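Local atomic coordinates of hypothetical methylmalonyl-CoA decarboxylase alpha subunit (Sulfolobus tokodaii, PDB entry 1X0U), a protein that is a putative carboxyl transferase subunit of the ClpP/crotonase superfamily and assembles from six copies of the chain. Residues D194-F199 and D237-A242; V223-A226 and V231-F234; R351-C356 and I361-L366; A416-I419 and G423-L426. One frame throughout, in Å; residues are numbered along the deposited sequence.

Contact 1: residues D194-F199 and D237-A242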
loop_
_atom_site.group_PDB
_atom_site.type_symbol
_atom_site.label_atom_id
_atom_site.label_comp_id
_atom_site.label_asym_id
_atom_site.label_seq_id
_atom_site.Cartn_x
_atom_site.Cartn_y
_atom_site.Cartn_z
ATOM N N ASP A 194 -0.763 -21.808 48.122
ATOM C CA ASP A 194 -1.889 -21.187 48.803
ATOM C C ASP A 194 -2.125 -19.744 48.379
ATOM O O ASP A 194 -3.270 -19.308 48.283
ATOM C CB ASP A 194 -1.668 -21.221 50.316
ATOM C CG ASP A 194 -2.813 -20.596 51.073
ATOM O OD1 ASP A 194 -3.908 -21.194 51.086
ATOM O OD2 ASP A 194 -2.627 -19.502 51.639
ATOM N N ALA A 195 -1.033 -19.018 48.139
ATOM C CA ALA A 195 -1.061 -17.608 47.753
ATOM C C ALA A 195 -1.362 -17.286 46.284
ATOM O O ALA A 195 -1.461 -16.114 45.911
ATOM C CB ALA A 195 0.249 -16.965 48.135
ATOM N N TYR A 196 -1.513 -18.302 45.447
ATOM C CA TYR A 196 -1.778 -18.033 44.040
ATOM C C TYR A 196 -3.057 -18.678 43.546
ATOM O O TYR A 196 -3.283 -19.863 43.741
ATOM C CB TYR A 196 -0.616 -18.522 43.175
ATOM C CG TYR A 196 0.739 -18.217 43.750
ATOM C CD1 TYR A 196 1.407 -19.148 44.547
ATOM C CD2 TYR A 196 1.357 -16.993 43.507
ATOM C CE1 TYR A 196 2.666 -18.862 45.083
ATOM C CE2 TYR A 196 2.604 -16.701 44.040
ATOM C CZ TYR A 196 3.257 -17.635 44.822
ATOM O OH TYR A 196 4.513 -17.351 45.308
ATOM N N TYR A 197 -3.895 -17.885 42.899
ATOM C CA TYR A 197 -5.135 -18.390 42.349
ATOM C C TYR A 197 -5.772 -17.336 41.481
ATOM O O TYR A 197 -5.312 -16.199 41.432
ATOM C CB TYR A 197 -6.093 -18.797 43.471
ATOM C CG TYR A 197 -6.415 -17.713 44.480
ATOM C CD1 TYR A 197 -7.315 -16.692 44.178
ATOM C CD2 TYR A 197 -5.872 -17.754 45.777
ATOM C CE1 TYR A 197 -7.682 -15.742 45.140
ATOM C CE2 TYR A 197 -6.229 -16.809 46.744
ATOM C CZ TYR A 197 -7.140 -15.808 46.418
ATOM O OH TYR A 197 -7.513 -14.882 47.365
ATOM N N MET A 198 -6.803 -17.724 40.756
ATOM C CA MET A 198 -7.521 -16.764 39.945
ATOM C C MET A 198 -8.893 -17.278 39.578
ATOM O O MET A 198 -9.073 -18.451 39.248
ATOM C CB MET A 198 -6.706 -16.329 38.703
ATOM C CG MET A 198 -6.363 -17.344 37.633
ATOM S SD MET A 198 -5.290 -16.549 36.355
ATOM C CE MET A 198 -3.893 -17.506 36.400
ATOM N N PHE A 199 -9.876 -16.397 39.711
ATOM C CA PHE A 199 -11.256 -16.720 39.393
ATOM C C PHE A 199 -12.020 -15.433 39.119
ATOM O O PHE A 199 -11.655 -14.376 39.624
ATOM C CB PHE A 199 -11.914 -17.517 40.533
ATOM C CG PHE A 199 -11.573 -17.029 41.918
ATOM C CD1 PHE A 199 -10.810 -17.819 42.774
ATOM C CD2 PHE A 199 -12.034 -15.802 42.381
ATOM C CE1 PHE A 199 -10.513 -17.396 44.073
ATOM C CE2 PHE A 199 -11.743 -15.369 43.676
ATOM C CZ PHE A 199 -10.980 -16.168 44.526
ATOM N N ASP A 237 6.525 -24.422 40.465
ATOM C CA ASP A 237 6.610 -24.487 41.919
ATOM C C ASP A 237 7.032 -23.204 42.612
ATOM O O ASP A 237 6.671 -22.978 43.768
ATOM C CB ASP A 237 7.576 -25.594 42.324
ATOM C CG ASP A 237 7.075 -26.957 41.935
ATOM O OD1 ASP A 237 7.914 -27.832 41.630
ATOM O OD2 ASP A 237 5.842 -27.154 41.945
ATOM N N SER A 238 7.802 -22.365 41.930
ATOM C CA SER A 238 8.241 -21.139 42.566
ATOM C C SER A 238 8.309 -19.938 41.637
ATOM O O SER A 238 8.161 -20.048 40.420
ATOM C CB SER A 238 9.608 -21.351 43.203
ATOM O OG SER A 238 10.608 -21.369 42.207
ATOM N N GLU A 239 8.543 -18.781 42.236
ATOM C CA GLU A 239 8.645 -17.548 41.496
ATOM C C GLU A 239 9.953 -17.488 40.726
ATOM O O GLU A 239 9.990 -16.976 39.601
ATOM C CB GLU A 239 8.492 -16.373 42.459
ATOM C CG GLU A 239 7.042 -16.180 42.858
ATOM C CD GLU A 239 6.845 -15.121 43.913
ATOM O OE1 GLU A 239 7.688 -14.206 44.005
ATOM O OE2 GLU A 239 5.833 -15.202 44.636
ATOM N N GLN A 240 11.024 -18.017 41.319
ATOM C CA GLN A 240 12.308 -18.040 40.633
ATOM C C GLN A 240 12.138 -18.889 39.378
ATOM O O GLN A 240 12.665 -18.552 38.316
ATOM C CB GLN A 240 13.401 -18.654 41.510
ATOM C CG GLN A 240 14.766 -18.733 40.815
ATOM C CD GLN A 240 15.393 -17.365 40.561
ATOM O OE1 GLN A 240 15.858 -17.070 39.453
ATOM N NE2 GLN A 240 15.416 -16.524 41.592
ATOM N N GLU A 241 11.409 -20.000 39.508
ATOM C CA GLU A 241 11.165 -20.880 38.367
ATOM C C GLU A 241 10.275 -20.178 37.335
ATOM O O GLU A 241 10.482 -20.308 36.132
ATOM C CB GLU A 241 10.530 -22.203 38.828
ATOM C CG GLU A 241 11.530 -23.198 39.457
ATOM C CD GLU A 241 10.887 -24.487 39.994
ATOM O OE1 GLU A 241 11.641 -25.383 40.430
ATOM O OE2 GLU A 241 9.642 -24.612 39.987
ATOM N N ALA A 242 9.291 -19.424 37.806
ATOM C CA ALA A 242 8.408 -18.694 36.908
ATOM C C ALA A 242 9.223 -17.741 36.039
ATOM O O ALA A 242 9.025 -17.689 34.827
ATOM C CB ALA A 242 7.369 -17.905 37.706
#
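The hydroxyl of Y196 meets one oxygen of the E239 carboxylate, donating a 2.6 Å hydrogen bond from Y196 OH to E239 OE2. It is the one direct link between the turn leading into strand 197-199 and the start of helix 239-252, in a protein of the ClpP/crotonase superfamily. The backbones stay well apart, with the Y196 and S238 alpha carbons 10.6 Å from each other, and the two long side chains bridge the gap. Y196 holds its CG beside the backbone N (chi1 -42°), which directs the ring at the helix. E239 answers with a chain extended beyond CG, bringing its carboxylate to the ring edge. The oxygen sits near the ring plane, while the carboxylate itself is turned almost perpendicular to it, 84° between the planes. The hydroxyl meets OE2 on the anti side and somewhat out of the carboxylate plane. The other oxygen, OE1, is taken by the R45 guanidinium in a salt bridge and by L40 N, so both ends of this buried acid have partners. The R45 charge, the L40 N-H and the place in the first helical turn would be expected to favour the ionised form of E239. One face of the Y196 ring is covered by A195, whose CB lies 4.3 Å above the ring centre. At the helix start S238 is the N-cap: S238 OG accepts from E241 N at 3.1 Å. The E241 side chain reaches back in turn, and its OE2 accepts a 3.2 Å hydrogen bond from D237 N.

Contact 2: residues V223-A226 and V231-F234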
loop_
_atom_site.group_PDB
_atom_site.type_symbol
_atom_site.label_atom_id
_atom_site.label_comp_id
_atom_site.label_asym_id
_atom_site.label_seq_id
_atom_site.Cartn_x
_atom_site.Cartn_y
_atom_site.Cartn_z
ATOM N N VAL A 223 -3.458 -25.541 39.994
ATOM C CA VAL A 223 -3.779 -26.865 39.493
ATOM C C VAL A 223 -5.077 -26.910 38.674
ATOM O O VAL A 223 -5.101 -27.506 37.595
ATOM C CB VAL A 223 -3.833 -27.889 40.646
ATOM C CG1 VAL A 223 -4.238 -29.238 40.115
ATOM C CG2 VAL A 223 -2.473 -27.986 41.310
ATOM N N VAL A 224 -6.144 -26.274 39.154
ATOM C CA VAL A 224 -7.390 -26.299 38.395
ATOM C C VAL A 224 -7.223 -25.701 37.000
ATOM O O VAL A 224 -7.749 -26.237 36.031
ATOM C CB VAL A 224 -8.544 -25.533 39.094
ATOM C CG1 VAL A 224 -8.756 -26.050 40.514
ATOM C CG2 VAL A 224 -8.261 -24.061 39.093
ATOM N N HIS A 225 -6.476 -24.603 36.895
ATOM C CA HIS A 225 -6.293 -23.939 35.612
ATOM C C HIS A 225 -5.269 -24.583 34.674
ATOM O O HIS A 225 -5.400 -24.486 33.453
ATOM C CB HIS A 225 -5.947 -22.464 35.824
ATOM C CG HIS A 225 -7.015 -21.690 36.532
ATOM N ND1 HIS A 225 -8.344 -21.749 36.165
ATOM C CD2 HIS A 225 -6.954 -20.839 37.582
ATOM C CE1 HIS A 225 -9.054 -20.971 36.963
ATOM N NE2 HIS A 225 -8.233 -20.408 37.831
ATOM N N ALA A 226 -4.253 -25.238 35.223
ATOM C CA ALA A 226 -3.264 -25.878 34.372
ATOM C C ALA A 226 -3.673 -27.299 34.006
ATOM O O ALA A 226 -3.090 -27.890 33.100
ATOM C CB ALA A 226 -1.898 -25.888 35.057
ATOM N N VAL A 231 -6.778 -22.514 31.349
ATOM C CA VAL A 231 -6.463 -21.095 31.475
ATOM C C VAL A 231 -4.973 -20.836 31.633
ATOM O O VAL A 231 -4.451 -19.852 31.120
ATOM C CB VAL A 231 -7.211 -20.465 32.674
ATOM C CG1 VAL A 231 -6.750 -19.041 32.896
ATOM C CG2 VAL A 231 -8.705 -20.492 32.421
ATOM N N VAL A 232 -4.296 -21.720 32.356
ATOM C CA VAL A 232 -2.871 -21.587 32.592
ATOM C C VAL A 232 -2.105 -22.439 31.594
ATOM O O VAL A 232 -2.505 -23.564 31.310
ATOM C CB VAL A 232 -2.528 -22.019 34.029
ATOM C CG1 VAL A 232 -1.030 -22.285 34.170
ATOM C CG2 VAL A 232 -2.960 -20.920 34.992
ATOM N N HIS A 233 -1.004 -21.898 31.071
ATOM C CA HIS A 233 -0.186 -22.606 30.085
ATOM C C HIS A 233 1.008 -23.318 30.708
ATOM O O HIS A 233 1.443 -24.351 30.213
ATOM C CB HIS A 233 0.293 -21.636 28.994
ATOM C CG HIS A 233 -0.826 -20.953 28.278
ATOM N ND1 HIS A 233 -1.389 -19.779 28.730
ATOM C CD2 HIS A 233 -1.553 -21.329 27.200
ATOM C CE1 HIS A 233 -2.417 -19.465 27.963
ATOM N NE2 HIS A 233 -2.537 -20.391 27.030
ATOM N N PHE A 234 1.539 -22.755 31.788
ATOM C CA PHE A 234 2.664 -23.364 32.491
ATOM C C PHE A 234 2.430 -23.253 33.981
ATOM O O PHE A 234 2.121 -22.160 34.489
ATOM C CB PHE A 234 3.984 -22.655 32.202
ATOM C CG PHE A 234 4.347 -22.591 30.763
ATOM C CD1 PHE A 234 4.097 -21.440 30.020
ATOM C CD2 PHE A 234 4.978 -23.662 30.151
ATOM C CE1 PHE A 234 4.478 -21.352 28.689
ATOM C CE2 PHE A 234 5.357 -23.584 28.822
ATOM C CZ PHE A 234 5.112 -22.430 28.086
HETATM O O HOH W 1 -1.291 -26.326 31.284
#
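V232 packs against helix 222-229 at H225 and A226: its CG2 comes 3.5 Å from H225 CB, and its CG1 lies 3.8 Å from A226 CB. The two methyls are divided between two helical residues because CG1 stands anti to the backbone N (chi1 163°) while CG2 lies beside it. V231 adds its branch carbon to the same side; it runs alongside H225, pointing the same way, with V231 CB 3.9 Å from H225 ND1. The backbone pins this part too. V232 N donates to H225 O at 3.2 Å, a fairly straight bond in which the donor stands well above the carbonyl plane. This is a helix-to-strand connection in the crotonase-type fold: the chain turns back along the helix it has just left and enters strand 234-236, an edge strand of its sheet within the chain. The H225 ring is held at both nitrogens: M198 O is hydrogen-bonded to NE2 and S229 OG to ND1. V224 CG2 covers one ring face. I384 of a second subunit packs on H225 and V231. The opposite flank is looser. There the carbonyls A226 O and V232 O do not meet directly; a single water donates to both, 3.0 Å from A226 O and 3.0 Å from V232 O.

Contact 3: residues R351-C356 and I361-L366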
loop_
_atom_site.group_PDB
_atom_site.type_symbol
_atom_site.label_atom_id
_atom_site.label_comp_id
_atom_site.label_asym_id
_atom_site.label_seq_id
_atom_site.Cartn_x
_atom_site.Cartn_y
_atom_site.Cartn_z
ATOM N N ARG A 351 -5.059 -22.778 19.372
ATOM C CA ARG A 351 -4.515 -21.525 19.904
ATOM C C ARG A 351 -3.002 -21.505 19.721
ATOM O O ARG A 351 -2.411 -20.470 19.417
ATOM C CB ARG A 351 -4.870 -21.392 21.390
ATOM C CG ARG A 351 -5.340 -19.999 21.834
ATOM C CD ARG A 351 -4.206 -19.026 21.910
ATOM N NE ARG A 351 -4.591 -17.684 22.372
ATOM C CZ ARG A 351 -4.666 -17.294 23.649
ATOM N NH1 ARG A 351 -4.406 -18.135 24.649
ATOM N NH2 ARG A 351 -4.931 -16.023 23.924
ATOM N N PHE A 352 -2.376 -22.658 19.928
ATOM C CA PHE A 352 -0.931 -22.774 19.764
ATOM C C PHE A 352 -0.480 -22.490 18.329
ATOM O O PHE A 352 0.447 -21.711 18.112
ATOM C CB PHE A 352 -0.445 -24.177 20.153
ATOM C CG PHE A 352 1.045 -24.376 19.969
ATOM C CD1 PHE A 352 1.952 -23.794 20.846
ATOM C CD2 PHE A 352 1.538 -25.164 18.931
ATOM C CE1 PHE A 352 3.330 -23.996 20.704
ATOM C CE2 PHE A 352 2.920 -25.375 18.778
ATOM C CZ PHE A 352 3.815 -24.790 19.667
ATOM N N ILE A 353 -1.105 -23.108 17.335
ATOM C CA ILE A 353 -0.625 -22.836 15.987
ATOM C C ILE A 353 -0.816 -21.375 15.545
ATOM O O ILE A 353 0.059 -20.805 14.884
ATOM C CB ILE A 353 -1.231 -23.803 14.925
ATOM C CG1 ILE A 353 -2.698 -23.512 14.702
ATOM C CG2 ILE A 353 -1.070 -25.275 15.393
ATOM C CD1 ILE A 353 -3.586 -24.535 15.395
ATOM N N ARG A 354 -1.936 -20.764 15.929
ATOM C CA ARG A 354 -2.184 -19.373 15.566
ATOM C C ARG A 354 -1.081 -18.487 16.133
ATOM O O ARG A 354 -0.569 -17.601 15.433
ATOM C CB ARG A 354 -3.545 -18.912 16.076
ATOM C CG ARG A 354 -4.728 -19.722 15.519
ATOM C CD ARG A 354 -6.035 -18.980 15.741
ATOM N NE ARG A 354 -6.232 -17.914 14.764
ATOM C CZ ARG A 354 -6.690 -16.704 15.060
ATOM N NH1 ARG A 354 -6.984 -16.397 16.314
ATOM N NH2 ARG A 354 -6.898 -15.818 14.098
ATOM N N PHE A 355 -0.701 -18.733 17.391
ATOM C CA PHE A 355 0.364 -17.948 18.009
ATOM C C PHE A 355 1.661 -18.101 17.224
ATOM O O PHE A 355 2.318 -17.107 16.903
ATOM C CB PHE A 355 0.620 -18.367 19.464
ATOM C CG PHE A 355 1.805 -17.674 20.084
ATOM C CD1 PHE A 355 1.659 -16.441 20.709
ATOM C CD2 PHE A 355 3.088 -18.201 19.939
ATOM C CE1 PHE A 355 2.773 -15.744 21.165
ATOM C CE2 PHE A 355 4.197 -17.512 20.387
ATOM C CZ PHE A 355 4.038 -16.272 21.003
ATOM N N CYS A 356 2.044 -19.345 16.932
ATOM C CA CYS A 356 3.267 -19.595 16.176
ATOM C C CYS A 356 3.181 -18.875 14.841
ATOM O O CYS A 356 4.143 -18.230 14.403
ATOM C CB CYS A 356 3.469 -21.097 15.943
ATOM S SG CYS A 356 3.906 -22.031 17.444
ATOM N N ILE A 361 6.768 -18.614 13.573
ATOM C CA ILE A 361 7.384 -19.844 14.024
ATOM C C ILE A 361 6.910 -21.014 13.151
ATOM O O ILE A 361 5.721 -21.315 13.090
ATOM C CB ILE A 361 7.051 -20.095 15.517
ATOM C CG1 ILE A 361 7.736 -19.023 16.375
ATOM C CG2 ILE A 361 7.474 -21.481 15.928
ATOM C CD1 ILE A 361 7.414 -19.092 17.842
ATOM N N PRO A 362 7.839 -21.675 12.443
ATOM C CA PRO A 362 7.466 -22.810 11.590
ATOM C C PRO A 362 6.777 -23.902 12.435
ATOM O O PRO A 362 7.099 -24.077 13.616
ATOM C CB PRO A 362 8.812 -23.288 11.042
ATOM C CG PRO A 362 9.657 -22.068 11.061
ATOM C CD PRO A 362 9.286 -21.402 12.354
ATOM N N LEU A 363 5.843 -24.637 11.836
ATOM C CA LEU A 363 5.136 -25.690 12.562
ATOM C C LEU A 363 5.353 -27.109 12.045
ATOM O O LEU A 363 5.240 -27.375 10.849
ATOM C CB LEU A 363 3.635 -25.418 12.570
ATOM C CG LEU A 363 3.143 -24.233 13.396
ATOM C CD1 LEU A 363 1.750 -23.807 12.902
ATOM C CD2 LEU A 363 3.118 -24.625 14.879
ATOM N N ILE A 364 5.647 -28.021 12.962
ATOM C CA ILE A 364 5.835 -29.414 12.600
ATOM C C ILE A 364 4.746 -30.283 13.209
ATOM O O ILE A 364 4.526 -30.254 14.422
ATOM C CB ILE A 364 7.192 -29.957 13.092
ATOM C CG1 ILE A 364 8.337 -29.200 12.416
ATOM C CG2 ILE A 364 7.299 -31.444 12.777
ATOM C CD1 ILE A 364 8.311 -29.304 10.901
ATOM N N SER A 365 4.066 -31.057 12.365
ATOM C CA SER A 365 3.043 -31.979 12.843
ATOM C C SER A 365 3.589 -33.415 12.812
ATOM O O SER A 365 4.214 -33.838 11.837
ATOM C CB SER A 365 1.786 -31.917 11.971
ATOM O OG SER A 365 1.177 -30.644 12.023
ATOM N N LEU A 366 3.355 -34.147 13.895
ATOM C CA LEU A 366 3.762 -35.542 14.014
ATOM C C LEU A 366 2.424 -36.198 14.283
ATOM O O LEU A 366 1.798 -35.957 15.315
ATOM C CB LEU A 366 4.734 -35.720 15.188
ATOM C CG LEU A 366 6.007 -34.880 15.015
ATOM C CD1 LEU A 366 6.793 -34.806 16.311
ATOM C CD2 LEU A 366 6.841 -35.467 13.910
#
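A beta-alpha-beta unit, strand 325-332, helix 343-358 and strand 363-369, contains this contact: the last turns of the helix fold against the strand that follows it. The short segments run nearly antiparallel, at 151° between their directions, and the axes of helix 351-356 and strand 363-366 come within 10.3 Å at their closest approach. L363 and C356 carry most of the contact. L363 CD1 presses on the branch carbon of I353, 3.6 Å from I353 CB, the two side chains crossing at about a right angle. The other methyl turns to C356, with L363 CD2 3.7 Å from C356 CB and also 4.0 Å from F352 CE2, where the phenylalanine slides past the leucine in the opposite direction. C356 keeps SG beside its backbone N (chi1 -71°); the sulfur then lies over one face of the F352 ring, toward the rim, and still touches L363 CD2. I361 closes the turn. Its CB stands 3.7 Å from C356 CB, and its N donates to C356 O in a short, nearly straight hydrogen bond of 2.8 Å that ties the loop to the helix end. F319 covers C356 and I361 from strand 315-322, and F394 on helix 383-396 packs against I353. Apolar side chains from one helix face filling the gap to the next parallel strand, after a short connection, are typical of the beta-alpha-beta crossover in the ClpP/crotonase fold.

Contact 4: residues A416-I419 and G423-L426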
loop_
_atom_site.group_PDB
_atom_site.type_symbol
_atom_site.label_atom_id
_atom_site.label_comp_id
_atom_site.label_asym_id
_atom_site.label_seq_id
_atom_site.Cartn_x
_atom_site.Cartn_y
_atom_site.Cartn_z
ATOM N N ALA A 416 -7.285 -32.510 10.262
ATOM C CA ALA A 416 -6.982 -31.528 11.299
ATOM C C ALA A 416 -5.517 -31.475 11.713
ATOM O O ALA A 416 -5.107 -30.558 12.427
ATOM C CB ALA A 416 -7.867 -31.779 12.531
ATOM N N MET A 417 -4.716 -32.438 11.279
ATOM C CA MET A 417 -3.311 -32.399 11.660
ATOM C C MET A 417 -2.474 -31.689 10.605
ATOM O O MET A 417 -1.263 -31.547 10.765
ATOM C CB MET A 417 -2.773 -33.814 11.920
ATOM C CG MET A 417 -3.273 -34.442 13.229
ATOM S SD MET A 417 -2.966 -33.380 14.660
ATOM C CE MET A 417 -1.176 -33.562 14.855
ATOM N N SER A 418 -3.147 -31.241 9.541
ATOM C CA SER A 418 -2.561 -30.506 8.409
ATOM C C SER A 418 -2.197 -31.357 7.197
ATOM O O SER A 418 -1.193 -32.073 7.201
ATOM C CB SER A 418 -1.322 -29.703 8.826
ATOM O OG SER A 418 -0.766 -29.031 7.694
ATOM N N ILE A 419 -3.019 -31.259 6.158
ATOM C CA ILE A 419 -2.796 -31.995 4.921
ATOM C C ILE A 419 -2.600 -30.990 3.791
ATOM O O ILE A 419 -2.975 -29.826 3.925
ATOM C CB ILE A 419 -3.983 -32.913 4.586
ATOM C CG1 ILE A 419 -5.259 -32.090 4.418
ATOM C CG2 ILE A 419 -4.143 -33.952 5.678
ATOM C CD1 ILE A 419 -6.471 -32.918 3.977
ATOM N N GLY A 423 -3.201 -26.769 3.473
ATOM C CA GLY A 423 -2.089 -25.835 3.545
ATOM C C GLY A 423 -0.711 -26.395 3.900
ATOM O O GLY A 423 0.259 -25.643 3.949
ATOM N N ALA A 424 -0.598 -27.694 4.153
ATOM C CA ALA A 424 0.711 -28.277 4.479
ATOM C C ALA A 424 1.629 -28.128 3.270
ATOM O O ALA A 424 1.263 -28.524 2.174
ATOM C CB ALA A 424 0.556 -29.756 4.832
ATOM N N ASP A 425 2.816 -27.557 3.468
ATOM C CA ASP A 425 3.778 -27.358 2.385
ATOM C C ASP A 425 4.422 -28.663 1.942
ATOM O O ASP A 425 4.611 -28.895 0.745
ATOM C CB ASP A 425 4.870 -26.380 2.822
ATOM C CG ASP A 425 4.318 -25.010 3.180
ATOM O OD1 ASP A 425 3.870 -24.287 2.265
ATOM O OD2 ASP A 425 4.324 -24.661 4.382
ATOM N N LEU A 426 4.778 -29.497 2.918
ATOM C CA LEU A 426 5.394 -30.794 2.661
ATOM C C LEU A 426 4.772 -31.825 3.617
ATOM O O LEU A 426 4.511 -31.524 4.791
ATOM C CB LEU A 426 6.914 -30.717 2.879
ATOM C CG LEU A 426 7.763 -29.779 2.004
ATOM C CD1 LEU A 426 9.130 -29.586 2.643
ATOM C CD2 LEU A 426 7.905 -30.349 0.591
#
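This is a small backbone contact in the loop between helix 411-416 and strand 426-429, drawn together by one hydrogen bond and one close side-chain touch. A424 N donates to I419 O at 3.2 Å; the N-H points almost straight at the oxygen but comes from above the carbonyl plane rather than within it. The alpha carbons of I419 and A424 are 5.1 Å apart. Beside this bond, S418 OG meets A424 CB at 3.2 Å, a tight fit for oxygen and methyl; the hydroxyl arrives there because OG is anti to its own backbone N (chi1 179°). The loop serves the helix-to-strand return of an alpha/beta crotonase-type fold, and its strand lies in the parallel part of the second seven-stranded sheet. S418 is the first residue to leave the helix, and it does so with positive phi, 96°, swinging the chain round. G423 makes the second bend, with a backbone conformation (phi 126°) suited to glycine. Beyond this pair, S418 O accepts from T403 OG1 of the neighbouring strand, and D425, whose side chain sets off away from 416-419, forms a salt bridge with K508. A424 O has a weak hydrogen bond from R117 NH2 of a third subunit.

In the fold
Along the chain, contact 2 falls between the two segments of contact 1, and contacts 3 and 4 come later, one after the other. Contacts 1 and 2, centres about 11 Å apart, lie by strand 234-236 at the border of the first seven-stranded sheet, while contacts 3 and 4, their centres also about 11 Å apart, belong to the second. Between the pairs, H233 of contact 2 packs on R351 of contact 3, the centres of the two contacts lying about 20 Å apart. S365 OG probably hydrogen-bonds M417 O, joining contact 3 to contact 4. Contacts 1 and 4 lie on opposite sides of the chain's centre, centres about 38 Å apart. All four touch a second subunit, so both sheet regions contribute to the assembly.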